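Local structure of putative polysaccharide biosynthesis protein with aminopeptidase-like domain (3K9T) at residues I33-M42 / D164-Y172; I182-H190 / G200-A208. The protein binds one zinc ion per subunit and probably acts in the biosynthesis of modified polysaccharides, with no peptidase activity expected despite its aminopeptidase-like domain. One frame throughout, in Å; residues are numbered along the deposited sequence.

Contact 1: I33-M42 / D164-Y172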
ATOM      1  N   ILE A  33      35.971 -25.370   5.059  1.00 24.38           N
ATOM      2  CA  ILE A  33      36.202 -23.949   5.335  1.00 23.19           C
ATOM      3  C   ILE A  33      37.684 -23.552   5.276  1.00 24.07           C
ATOM      4  O   ILE A  33      38.007 -22.378   5.255  1.00 25.90           O
ATOM      5  CB  ILE A  33      35.574 -23.486   6.645  1.00 21.13           C
ATOM      6  CG1 ILE A  33      36.031 -24.316   7.835  1.00 20.17           C
ATOM      7  CG2 ILE A  33      34.054 -23.539   6.537  1.00 27.02           C
ATOM      8  CD1 ILE A  33      35.680 -23.588   9.174  1.00 26.64           C
ATOM      9  N   THR A  34      38.566 -24.545   5.309  1.00 25.20           N
ATOM     10  CA  THR A  34      39.996 -24.360   5.179  1.00 25.87           C
ATOM     11  C   THR A  34      40.506 -25.566   4.401  1.00 24.22           C
ATOM     12  O   THR A  34      39.741 -26.474   4.119  1.00 26.02           O
ATOM     13  CB  THR A  34      40.726 -24.286   6.553  1.00 27.55           C
ATOM     14  OG1 THR A  34      40.640 -25.556   7.220  1.00 28.28           O
ATOM     15  CG2 THR A  34      40.143 -23.186   7.423  1.00 21.65           C
ATOM     16  N   GLY A  35      41.774 -25.555   4.015  1.00 22.48           N
ATOM     17  CA  GLY A  35      42.406 -26.762   3.483  1.00 22.64           C
ATOM     18  C   GLY A  35      42.910 -26.750   2.056  1.00 20.92           C
ATOM     19  O   GLY A  35      42.640 -25.817   1.283  1.00 20.14           O
ATOM     20  N   ASN A  36      43.637 -27.808   1.705  1.00 20.68           N
ATOM     21  CA  ASN A  36      44.210 -27.910   0.355  1.00 23.32           C
ATOM     22  C   ASN A  36      43.157 -28.054  -0.761  1.00 22.22           C
ATOM     23  O   ASN A  36      43.431 -27.798  -1.927  1.00 23.92           O
ATOM     24  CB  ASN A  36      45.256 -29.038   0.273  1.00 23.70           C
ATOM     25  CG  ASN A  36      46.546 -28.707   1.015  1.00 23.73           C
ATOM     26  OD1 ASN A  36      46.938 -27.556   1.126  1.00 26.74           O
ATOM     27  ND2 ASN A  36      47.203 -29.724   1.522  1.00 26.23           N
ATOM     28  N   GLY A  37      41.943 -28.422  -0.391  1.00 23.08           N
ATOM     29  CA  GLY A  37      40.868 -28.555  -1.359  1.00 24.52           C
ATOM     30  C   GLY A  37      40.464 -27.182  -1.800  1.00 22.40           C
ATOM     31  O   GLY A  37      40.193 -26.952  -2.985  1.00 21.43           O
ATOM     32  N   VAL A  38      40.445 -26.261  -0.839  1.00 21.41           N
ATOM     33  CA  VAL A  38      40.151 -24.877  -1.172  1.00 20.53           C
ATOM     34  C   VAL A  38      41.264 -24.371  -2.067  1.00 20.79           C
ATOM     35  O   VAL A  38      40.994 -23.692  -3.078  1.00 19.65           O
ATOM     36  CB  VAL A  38      40.031 -23.972   0.057  1.00 22.01           C
ATOM     37  CG1 VAL A  38      39.639 -22.546  -0.392  1.00 19.71           C
ATOM     38  CG2 VAL A  38      39.033 -24.554   1.113  1.00 12.91           C
ATOM     39  N   ARG A  39      42.518 -24.714  -1.730  1.00 19.94           N
ATOM     40  CA  ARG A  39      43.655 -24.273  -2.558  1.00 20.04           C
ATOM     41  C   ARG A  39      43.613 -24.844  -3.966  1.00 21.12           C
ATOM     42  O   ARG A  39      43.864 -24.110  -4.929  1.00 21.33           O
ATOM     43  CB  ARG A  39      44.987 -24.539  -1.877  1.00 20.97           C
ATOM     44  CG  ARG A  39      45.148 -23.681  -0.635  1.00 22.73           C
ATOM     45  CD  ARG A  39      46.349 -24.042   0.195  1.00 23.13           C
ATOM     46  NE  ARG A  39      46.317 -23.321   1.474  1.00 28.16           N
ATOM     47  CZ  ARG A  39      46.187 -23.888   2.672  1.00 25.58           C
ATOM     48  NH1 ARG A  39      46.106 -25.193   2.796  1.00 31.06           N
ATOM     49  NH2 ARG A  39      46.156 -23.147   3.764  1.00 27.10           N
ATOM     50  N   LYS A  40      43.228 -26.122  -4.109  1.00 21.23           N
ATOM     51  CA  LYS A  40      43.137 -26.724  -5.449  1.00 18.10           C
ATOM     52  C   LYS A  40      42.040 -26.027  -6.239  1.00 19.64           C
ATOM     53  O   LYS A  40      42.126 -25.869  -7.455  1.00 23.63           O
ATOM     54  CB  LYS A  40      42.945 -28.247  -5.354  1.00 19.59           C
ATOM     55  CG  LYS A  40      43.297 -29.011  -6.611  1.00 21.12           C
ATOM     56  N   THR A  41      41.016 -25.561  -5.526  1.00 20.91           N
ATOM     57  CA  THR A  41      39.880 -24.886  -6.135  1.00 22.26           C
ATOM     58  C   THR A  41      40.269 -23.491  -6.643  1.00 23.30           C
ATOM     59  O   THR A  41      39.850 -23.096  -7.723  1.00 20.97           O
ATOM     60  CB  THR A  41      38.672 -24.837  -5.142  1.00 21.81           C
ATOM     61  OG1 THR A  41      38.275 -26.168  -4.867  1.00 20.88           O
ATOM     62  CG2 THR A  41      37.461 -24.075  -5.702  1.00 11.25           C
HETATM   63  N   MSE A  42      41.068 -22.771  -5.856  1.00 24.16           N
HETATM   64  CA  MSE A  42      41.619 -21.487  -6.262  1.00 22.12           C
HETATM   65  C   MSE A  42      42.575 -21.661  -7.453  1.00 23.63           C
HETATM   66  O   MSE A  42      42.668 -20.768  -8.321  1.00 21.06           O
HETATM   67  CB  MSE A  42      42.367 -20.834  -5.109  1.00 21.43           C
HETATM   68  CG  MSE A  42      41.501 -20.542  -3.891  1.00 19.06           C
HETATM   69 SE   MSE A  42      39.965 -19.345  -4.195  0.75 14.30          SE
HETATM   70  CE  MSE A  42      39.093 -19.516  -2.410  1.00 17.18           C
ATOM     71  N   ASP A 164      46.965 -25.930  13.517  1.00 31.88           N
ATOM     72  CA  ASP A 164      47.100 -24.512  13.228  1.00 30.23           C
ATOM     73  C   ASP A 164      47.625 -24.435  11.829  1.00 27.37           C
ATOM     74  O   ASP A 164      48.526 -25.175  11.476  1.00 25.41           O
ATOM     75  CB  ASP A 164      48.105 -23.832  14.172  1.00 30.79           C
ATOM     76  CG  ASP A 164      47.503 -23.468  15.520  1.00 36.08           C
ATOM     77  OD1 ASP A 164      46.284 -23.674  15.746  1.00 45.73           O
ATOM     78  OD2 ASP A 164      48.259 -22.932  16.353  1.00 50.22           O
ATOM     79  N   GLY A 165      47.027 -23.566  11.022  1.00 25.65           N
ATOM     80  CA  GLY A 165      47.404 -23.414   9.618  1.00 22.54           C
ATOM     81  C   GLY A 165      46.943 -22.041   9.158  1.00 22.56           C
ATOM     82  O   GLY A 165      47.231 -21.003   9.807  1.00 21.67           O
ATOM     83  N   SER A 166      46.214 -22.023   8.048  1.00 21.14           N
ATOM     84  CA  SER A 166      45.589 -20.800   7.612  1.00 21.65           C
ATOM     85  C   SER A 166      44.355 -21.021   6.760  1.00 22.80           C
ATOM     86  O   SER A 166      44.176 -22.083   6.136  1.00 20.07           O
ATOM     87  CB  SER A 166      46.592 -19.950   6.845  1.00 23.24           C
ATOM     88  OG  SER A 166      47.084 -20.679   5.755  1.00 25.25           O
ATOM     89  N   LEU A 167      43.521 -19.975   6.745  1.00 24.59           N
ATOM     90  CA  LEU A 167      42.262 -19.953   6.022  1.00 25.85           C
ATOM     91  C   LEU A 167      42.455 -19.211   4.702  1.00 26.99           C
ATOM     92  O   LEU A 167      42.885 -18.052   4.693  1.00 27.44           O
ATOM     93  CB  LEU A 167      41.171 -19.261   6.868  1.00 26.25           C
ATOM     94  CG  LEU A 167      39.765 -19.074   6.265  1.00 21.99           C
ATOM     95  CD1 LEU A 167      38.691 -19.188   7.341  1.00 20.90           C
ATOM     96  CD2 LEU A 167      39.661 -17.784   5.543  1.00 12.81           C
ATOM     97  N   THR A 168      42.132 -19.901   3.610  1.00 27.86           N
ATOM     98  CA  THR A 168      42.270 -19.367   2.261  1.00 28.40           C
ATOM     99  C   THR A 168      41.033 -18.620   1.805  1.00 28.23           C
ATOM    100  O   THR A 168      39.911 -19.122   1.990  1.00 25.66           O
ATOM    101  CB  THR A 168      42.486 -20.501   1.228  1.00 28.54           C
ATOM    102  OG1 THR A 168      43.517 -21.383   1.700  1.00 29.64           O
ATOM    103  CG2 THR A 168      42.864 -19.899  -0.160  1.00 20.73           C
ATOM    104  N   TYR A 169      41.237 -17.423   1.253  1.00 26.40           N
ATOM    105  CA  TYR A 169      40.182 -16.777   0.459  1.00 27.41           C
ATOM    106  C   TYR A 169      40.789 -16.123  -0.773  1.00 26.82           C
ATOM    107  O   TYR A 169      41.947 -15.700  -0.748  1.00 26.54           O
ATOM    108  CB  TYR A 169      39.282 -15.808   1.246  1.00 24.76           C
ATOM    109  CG  TYR A 169      39.889 -14.488   1.678  1.00 21.91           C
ATOM    110  CD1 TYR A 169      39.902 -13.410   0.843  1.00 19.31           C
ATOM    111  CD2 TYR A 169      40.373 -14.314   2.937  1.00 27.82           C
ATOM    112  CE1 TYR A 169      40.392 -12.220   1.237  1.00 25.24           C
ATOM    113  CE2 TYR A 169      40.876 -13.105   3.348  1.00 24.02           C
ATOM    114  CZ  TYR A 169      40.884 -12.068   2.501  1.00 26.97           C
ATOM    115  OH  TYR A 169      41.425 -10.863   2.907  1.00 19.61           O
ATOM    116  N   GLY A 170      40.011 -16.081  -1.852  1.00 27.12           N
ATOM    117  CA  GLY A 170      40.439 -15.467  -3.108  1.00 27.53           C
ATOM    118  C   GLY A 170      39.646 -14.211  -3.460  1.00 24.60           C
ATOM    119  O   GLY A 170      38.475 -14.085  -3.127  1.00 24.03           O
ATOM    120  N   GLU A 171      40.271 -13.312  -4.200  1.00 22.12           N
ATOM    121  CA  GLU A 171      39.663 -12.028  -4.497  1.00 23.88           C
ATOM    122  C   GLU A 171      40.142 -11.478  -5.847  1.00 25.23           C
ATOM    123  O   GLU A 171      41.334 -11.548  -6.181  1.00 24.25           O
ATOM    124  CB  GLU A 171      40.044 -11.083  -3.368  1.00 24.26           C
ATOM    125  CG  GLU A 171      39.514  -9.698  -3.422  1.00 25.34           C
ATOM    126  CD  GLU A 171      39.872  -8.910  -2.143  1.00 26.53           C
ATOM    127  OE1 GLU A 171      40.550  -9.459  -1.245  1.00 22.25           O
ATOM    128  OE2 GLU A 171      39.433  -7.755  -2.004  1.00 26.62           O
ATOM    129  N   TYR A 172      39.208 -10.942  -6.626  1.00 24.46           N
ATOM    130  CA  TYR A 172      39.539 -10.320  -7.905  1.00 24.51           C
ATOM    131  C   TYR A 172      38.839  -8.968  -7.973  1.00 26.04           C
ATOM    132  O   TYR A 172      37.649  -8.868  -7.666  1.00 29.80           O
ATOM    133  CB  TYR A 172      39.104 -11.206  -9.055  1.00 23.30           C
ATOM    134  CG  TYR A 172      39.328 -10.605 -10.421  1.00 25.43           C
ATOM    135  CD1 TYR A 172      40.551 -10.029 -10.768  1.00 24.19           C
ATOM    136  CD2 TYR A 172      38.327 -10.653 -11.390  1.00 29.55           C
ATOM    137  CE1 TYR A 172      40.742  -9.492 -12.013  1.00 23.93           C
ATOM    138  CE2 TYR A 172      38.519 -10.126 -12.648  1.00 26.31           C
ATOM    139  CZ  TYR A 172      39.722  -9.550 -12.952  1.00 13.23           C
ATOM    140  OH  TYR A 172      39.894  -9.036 -14.202  1.00 26.16           O
TER
HETATM  141  O   HOH W   1      38.940 -21.703   2.833  1.00 20.40           O
HETATM  142  O   HOH W   2      42.832 -22.889   4.090  1.00 20.48           O

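Contact 2: I182-H190 / G200-A208. With ZN (zinc ion), chain B.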
ATOM      1  N   ILE A 182      30.606  -2.568  -6.943  1.00 24.54           N
ATOM      2  CA  ILE A 182      29.575  -3.591  -6.900  1.00 25.11           C
ATOM      3  C   ILE A 182      30.331  -4.863  -6.421  1.00 27.59           C
ATOM      4  O   ILE A 182      31.401  -5.183  -6.978  1.00 26.51           O
ATOM      5  CB  ILE A 182      28.932  -3.816  -8.284  1.00 25.28           C
ATOM      6  CG1 ILE A 182      28.389  -2.497  -8.868  1.00 25.30           C
ATOM      7  CG2 ILE A 182      27.921  -4.957  -8.241  1.00 16.50           C
ATOM      8  CD1 ILE A 182      27.301  -1.769  -8.077  1.00 27.49           C
ATOM      9  N   LEU A 183      29.801  -5.534  -5.385  1.00 25.86           N
ATOM     10  CA  LEU A 183      30.412  -6.712  -4.759  1.00 24.08           C
ATOM     11  C   LEU A 183      29.633  -7.980  -5.121  1.00 26.07           C
ATOM     12  O   LEU A 183      28.415  -8.045  -4.953  1.00 25.55           O
ATOM     13  CB  LEU A 183      30.426  -6.537  -3.231  1.00 24.55           C
ATOM     14  CG  LEU A 183      31.057  -7.640  -2.332  1.00 27.30           C
ATOM     15  CD1 LEU A 183      32.633  -7.805  -2.475  1.00 18.88           C
ATOM     16  CD2 LEU A 183      30.642  -7.431  -0.876  1.00 19.68           C
ATOM     17  N   LEU A 184      30.332  -8.990  -5.629  1.00 25.71           N
ATOM     18  CA  LEU A 184      29.697 -10.244  -5.979  1.00 26.41           C
ATOM     19  C   LEU A 184      30.468 -11.305  -5.237  1.00 26.49           C
ATOM     20  O   LEU A 184      31.650 -11.464  -5.476  1.00 27.07           O
ATOM     21  CB  LEU A 184      29.758 -10.470  -7.493  1.00 28.00           C
ATOM     22  CG  LEU A 184      28.980  -9.402  -8.272  1.00 28.98           C
ATOM     23  CD1 LEU A 184      29.289  -9.486  -9.714  1.00 21.19           C
ATOM     24  CD2 LEU A 184      27.494  -9.596  -8.060  1.00 34.81           C
ATOM     25  N   THR A 185      29.812 -12.021  -4.330  1.00 24.71           N
ATOM     26  CA  THR A 185      30.501 -12.967  -3.482  1.00 23.11           C
ATOM     27  C   THR A 185      29.941 -14.360  -3.680  1.00 23.89           C
ATOM     28  O   THR A 185      28.784 -14.529  -4.075  1.00 25.08           O
ATOM     29  CB  THR A 185      30.362 -12.574  -1.986  1.00 24.25           C
ATOM     30  OG1 THR A 185      29.112 -13.049  -1.449  1.00 26.02           O
ATOM     31  CG2 THR A 185      30.450 -11.069  -1.822  1.00 19.60           C
ATOM     32  N   THR A 186      30.757 -15.365  -3.407  1.00 22.15           N
ATOM     33  CA  THR A 186      30.261 -16.730  -3.392  1.00 22.80           C
ATOM     34  C   THR A 186      31.126 -17.543  -2.417  1.00 25.83           C
ATOM     35  O   THR A 186      32.265 -17.142  -2.112  1.00 25.88           O
ATOM     36  CB  THR A 186      30.220 -17.329  -4.804  1.00 22.17           C
ATOM     37  OG1 THR A 186      29.404 -18.506  -4.790  1.00 22.36           O
ATOM     38  CG2 THR A 186      31.646 -17.650  -5.331  1.00 17.53           C
ATOM     39  N   TYR A 187      30.607 -18.683  -1.943  1.00 24.92           N
ATOM     40  CA  TYR A 187      31.313 -19.443  -0.917  1.00 23.58           C
ATOM     41  C   TYR A 187      31.942 -20.765  -1.409  1.00 23.74           C
ATOM     42  O   TYR A 187      31.355 -21.528  -2.172  1.00 21.36           O
ATOM     43  CB  TYR A 187      30.444 -19.590   0.358  1.00 24.21           C
ATOM     44  CG  TYR A 187      29.087 -20.189   0.137  1.00 23.79           C
ATOM     45  CD1 TYR A 187      28.935 -21.549   0.113  1.00 20.07           C
ATOM     46  CD2 TYR A 187      27.955 -19.397  -0.051  1.00 24.46           C
ATOM     47  CE1 TYR A 187      27.732 -22.126  -0.096  1.00 24.76           C
ATOM     48  CE2 TYR A 187      26.718 -19.980  -0.243  1.00 21.02           C
ATOM     49  CZ  TYR A 187      26.613 -21.350  -0.280  1.00 25.53           C
ATOM     50  OH  TYR A 187      25.401 -22.000  -0.499  1.00 25.16           O
ATOM     51  N   THR A 188      33.159 -21.015  -0.928  1.00 24.20           N
ATOM     52  CA  THR A 188      34.022 -22.071  -1.459  1.00 25.09           C
ATOM     53  C   THR A 188      34.218 -23.302  -0.566  1.00 27.36           C
ATOM     54  O   THR A 188      35.028 -24.179  -0.883  1.00 26.13           O
ATOM     55  CB  THR A 188      35.369 -21.473  -1.724  1.00 22.67           C
ATOM     56  OG1 THR A 188      35.769 -20.758  -0.551  1.00 22.23           O
ATOM     57  CG2 THR A 188      35.279 -20.522  -2.930  1.00 16.08           C
ATOM     58  N   CYS A 189      33.427 -23.378   0.507  1.00 27.24           N
ATOM     59  CA  CYS A 189      33.608 -24.369   1.553  1.00 25.95           C
ATOM     60  C   CYS A 189      32.873 -25.704   1.339  1.00 27.03           C
ATOM     61  O   CYS A 189      33.194 -26.693   2.002  1.00 25.79           O
ATOM     62  CB  CYS A 189      33.158 -23.756   2.870  1.00 25.19           C
ATOM     63  SG  CYS A 189      31.432 -23.185   2.824  1.00 27.50           S
ATOM     64  N   HIS A 190      31.887 -25.749   0.444  1.00 26.88           N
ATOM     65  CA  HIS A 190      31.182 -27.008   0.196  1.00 26.53           C
ATOM     66  C   HIS A 190      31.970 -27.938  -0.728  1.00 24.18           C
ATOM     67  O   HIS A 190      32.483 -27.494  -1.765  1.00 23.83           O
ATOM     68  CB  HIS A 190      29.830 -26.758  -0.414  1.00 26.12           C
ATOM     69  CG  HIS A 190      28.832 -26.212   0.545  1.00 30.89           C
ATOM     70  ND1 HIS A 190      29.145 -25.245   1.473  1.00 18.24           N
ATOM     71  CD2 HIS A 190      27.511 -26.475   0.693  1.00 23.75           C
ATOM     72  CE1 HIS A 190      28.055 -24.932   2.148  1.00 11.90           C
ATOM     73  NE2 HIS A 190      27.056 -25.667   1.698  1.00 19.81           N
ATOM     74  N   GLY A 200      27.598 -21.343  -7.836  1.00 26.63           N
ATOM     75  CA  GLY A 200      27.929 -19.929  -7.579  1.00 27.46           C
ATOM     76  C   GLY A 200      29.373 -19.628  -7.916  1.00 26.92           C
ATOM     77  O   GLY A 200      29.705 -18.561  -8.470  1.00 23.35           O
ATOM     78  N   VAL A 201      30.233 -20.591  -7.566  1.00 28.00           N
ATOM     79  CA  VAL A 201      31.653 -20.483  -7.806  1.00 24.56           C
ATOM     80  C   VAL A 201      31.879 -20.401  -9.307  1.00 24.76           C
ATOM     81  O   VAL A 201      32.539 -19.481  -9.756  1.00 21.85           O
ATOM     82  CB  VAL A 201      32.471 -21.663  -7.198  1.00 22.33           C
ATOM     83  CG1 VAL A 201      33.939 -21.585  -7.666  1.00 16.56           C
ATOM     84  CG2 VAL A 201      32.392 -21.619  -5.718  1.00 13.04           C
ATOM     85  N   ALA A 202      31.303 -21.334 -10.083  1.00 22.25           N
ATOM     86  CA  ALA A 202      31.531 -21.312 -11.543  1.00 18.95           C
ATOM     87  C   ALA A 202      30.868 -20.108 -12.187  1.00 19.48           C
ATOM     88  O   ALA A 202      31.460 -19.524 -13.098  1.00 17.52           O
ATOM     89  CB  ALA A 202      31.117 -22.598 -12.223  1.00 17.27           C
ATOM     90  N   LEU A 203      29.688 -19.693 -11.699  1.00 21.02           N
ATOM     91  CA  LEU A 203      28.992 -18.537 -12.302  1.00 23.32           C
ATOM     92  C   LEU A 203      29.774 -17.235 -12.150  1.00 24.86           C
ATOM     93  O   LEU A 203      29.992 -16.520 -13.107  1.00 27.90           O
ATOM     94  CB  LEU A 203      27.568 -18.377 -11.746  1.00 22.37           C
ATOM     95  CG  LEU A 203      26.844 -17.066 -12.092  1.00 23.97           C
ATOM     96  CD1 LEU A 203      26.508 -17.139 -13.516  1.00 18.97           C
ATOM     97  CD2 LEU A 203      25.585 -16.788 -11.258  1.00 20.63           C
ATOM     98  N   ILE A 204      30.140 -16.916 -10.924  1.00 25.75           N
ATOM     99  CA  ILE A 204      30.848 -15.688 -10.594  1.00 26.66           C
ATOM    100  C   ILE A 204      32.178 -15.674 -11.371  1.00 27.44           C
ATOM    101  O   ILE A 204      32.588 -14.629 -11.863  1.00 26.42           O
ATOM    102  CB  ILE A 204      31.001 -15.624  -9.030  1.00 28.38           C
ATOM    103  CG1 ILE A 204      29.644 -15.319  -8.395  1.00 34.24           C
ATOM    104  CG2 ILE A 204      31.930 -14.649  -8.545  1.00 23.21           C
ATOM    105  CD1 ILE A 204      29.022 -14.141  -8.910  1.00 30.97           C
ATOM    106  N   THR A 205      32.803 -16.840 -11.554  1.00 25.86           N
ATOM    107  CA  THR A 205      34.035 -16.915 -12.325  1.00 25.34           C
ATOM    108  C   THR A 205      33.809 -16.386 -13.745  1.00 25.53           C
ATOM    109  O   THR A 205      34.546 -15.500 -14.224  1.00 23.85           O
ATOM    110  CB  THR A 205      34.633 -18.320 -12.296  1.00 25.41           C
ATOM    111  OG1 THR A 205      35.012 -18.592 -10.941  1.00 24.47           O
ATOM    112  CG2 THR A 205      35.891 -18.429 -13.214  1.00 15.37           C
ATOM    113  N   PHE A 206      32.747 -16.867 -14.377  1.00 23.04           N
ATOM    114  CA  PHE A 206      32.418 -16.441 -15.730  1.00 23.82           C
ATOM    115  C   PHE A 206      31.880 -15.008 -15.845  1.00 23.44           C
ATOM    116  O   PHE A 206      32.083 -14.363 -16.856  1.00 22.19           O
ATOM    117  CB  PHE A 206      31.534 -17.479 -16.427  1.00 23.62           C
ATOM    118  CG  PHE A 206      32.334 -18.613 -17.013  1.00 22.13           C
ATOM    119  CD1 PHE A 206      32.817 -19.629 -16.205  1.00 20.09           C
ATOM    120  CD2 PHE A 206      32.668 -18.620 -18.353  1.00 23.73           C
ATOM    121  CE1 PHE A 206      33.587 -20.651 -16.731  1.00 27.31           C
ATOM    122  CE2 PHE A 206      33.430 -19.640 -18.891  1.00 23.92           C
ATOM    123  CZ  PHE A 206      33.882 -20.665 -18.086  1.00 27.68           C
ATOM    124  N   ILE A 207      31.222 -14.507 -14.811  1.00 24.42           N
ATOM    125  CA  ILE A 207      30.816 -13.117 -14.813  1.00 24.91           C
ATOM    126  C   ILE A 207      32.087 -12.283 -14.787  1.00 22.38           C
ATOM    127  O   ILE A 207      32.230 -11.408 -15.614  1.00 21.47           O
ATOM    128  CB  ILE A 207      29.889 -12.754 -13.650  1.00 25.53           C
ATOM    129  CG1 ILE A 207      28.535 -13.427 -13.884  1.00 29.74           C
ATOM    130  CG2 ILE A 207      29.722 -11.208 -13.548  1.00 23.59           C
ATOM    131  CD1 ILE A 207      27.765 -13.583 -12.627  1.00 29.36           C
ATOM    132  N   ALA A 208      33.001 -12.592 -13.865  1.00 21.98           N
ATOM    133  CA  ALA A 208      34.309 -11.898 -13.769  1.00 23.79           C
ATOM    134  C   ALA A 208      35.045 -11.952 -15.120  1.00 23.64           C
ATOM    135  O   ALA A 208      35.548 -10.939 -15.610  1.00 19.14           O
ATOM    136  CB  ALA A 208      35.171 -12.495 -12.655  1.00 20.06           C
TER
HETATM  137 ZN    ZN B 435      25.043 -25.535   2.070  1.00 27.22          ZN

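Contact 1: I33-M42 / D164-Y172
Thr168 of strand 166-172 meets Val38, Arg39 and Met42 of helix 36-42, which packs on the mixed sheet of the aminopeptidase-like fold. At chi1 -49° the Thr168 hydroxyl sits beside the backbone N, leaving methyl CG2 anti to that nitrogen and aimed at the helix, tip to tip with Met42 (Thr168 CG2 to Met42 CG 4.0 Å). Val38 CG1 slides past in the opposite direction, 3.9 Å from Thr168 CB. Met42, a selenomethionine, bends at chi2 (-59°) and lays CE 3.6 Å from Gly170 N. Arg39, extended from CG to NE, passes the Thr168 hydroxyl at a slant (NE to Thr168 OG1 3.4 Å, too poor an angle for a hydrogen bond) and brings NH2 to 3.3 Å from both Ser166 O and OG. Glu55 and Glu70 meet its charge in salt bridges; Glu55 is also hydrogen-bonded to the Ser166 and Thr168 hydroxyls, so one carboxylate ties helix and strand together. Just before N-cap Gly35, the Thr34 and Leu167 side chains cross at about a right angle, Thr34 CG2 on Leu167 CB. Two waters bridge the segments: one donates to Ile33 O and Thr168 O; the other accepts from Gly35 N and donates to Thr168 OG1 and, at 2.6 Å, to Ser166 O.

Contact 2: I182-H190 / G200-A208
Strand 182-187 and helix 200-208 run nearly antiparallel, their axes at 150° and 7.9 Å apart at closest, as the first two elements of a beta-alpha-beta unit completed by strand 219-225. The backbones draw together toward the end of the strand: the CA atoms of Leu184 and Ile204 lie 7.2 Å apart, those of Thr186 and Gly200 only 5.8 Å. Gly200 allows this approach, because its bare backbone takes the Thr186 hydroxyl, with OG1 3.3 Å from Gly200 C. That hydroxyl stands anti to the backbone N (chi1 -164°) and is hydrogen-bonded to Ala251 O and to Asn197 ND2. The Thr186 methyl lies against the helix backbone, CG2 3.8 Å from Val201 CA. Val201 presents CG2 to the strand end, 3.7 Å from Tyr187 O, and Thr188 CG2 crosses this valine at about a right angle. Farther along the helix the contact is purely aliphatic. Ile204 sends CD1 against Leu184 CB and its CG1 against Thr186 CB, and Ile207 CG2 receives Leu184 CD1. Within the helix, Thr205 folds its hydroxyl back onto Val201 O, which also accepts from Thr205 N on the opposite face of its plane. Beyond the strand the chain turns to His190, whose NE2 binds the zinc ion at 2.1 Å; Asp196 and His325 are its other protein ligands. Tyr187 CE1 lies over one face of the imidazole, offset toward the rim, and the Tyr187 hydroxyl bonds to Asp196. At the ring edge, His190 ND1 donates a weak bond to Cys189 SG. Strand and helix thus meet mainly through methyl and methylene groups, the buried Thr186 hydroxyl satisfied by Ala251 and Asn197; toward the zinc, Tyr187 is a second-shell group to two ligands and probably helps to position both.

Overall arrangement
Both contacts are buried and pack a helix on the same mixed sheet, their centres about 14 Å apart. Contact 1 sets helix 36-45 on strand 166-174 near one margin of the sheet, its centre about 17 Å from that of the chain; contact 2 lies deeper, about 5 Å from it, on strand 181-187, next in sequence. Carboxylate-bound hydroxyls, an arginine and waters mix with methyl packing in contact 1; contact 2 is mostly aliphatic round one buried threonine hydroxyl, with further polar chemistry toward the metal. Ile33 CG2 packs on Cys189 CB at 3.8 Å, and Met42 CE on Thr188 CG2, which joins helix 36-45 and the residues before it to the loop leading to His190.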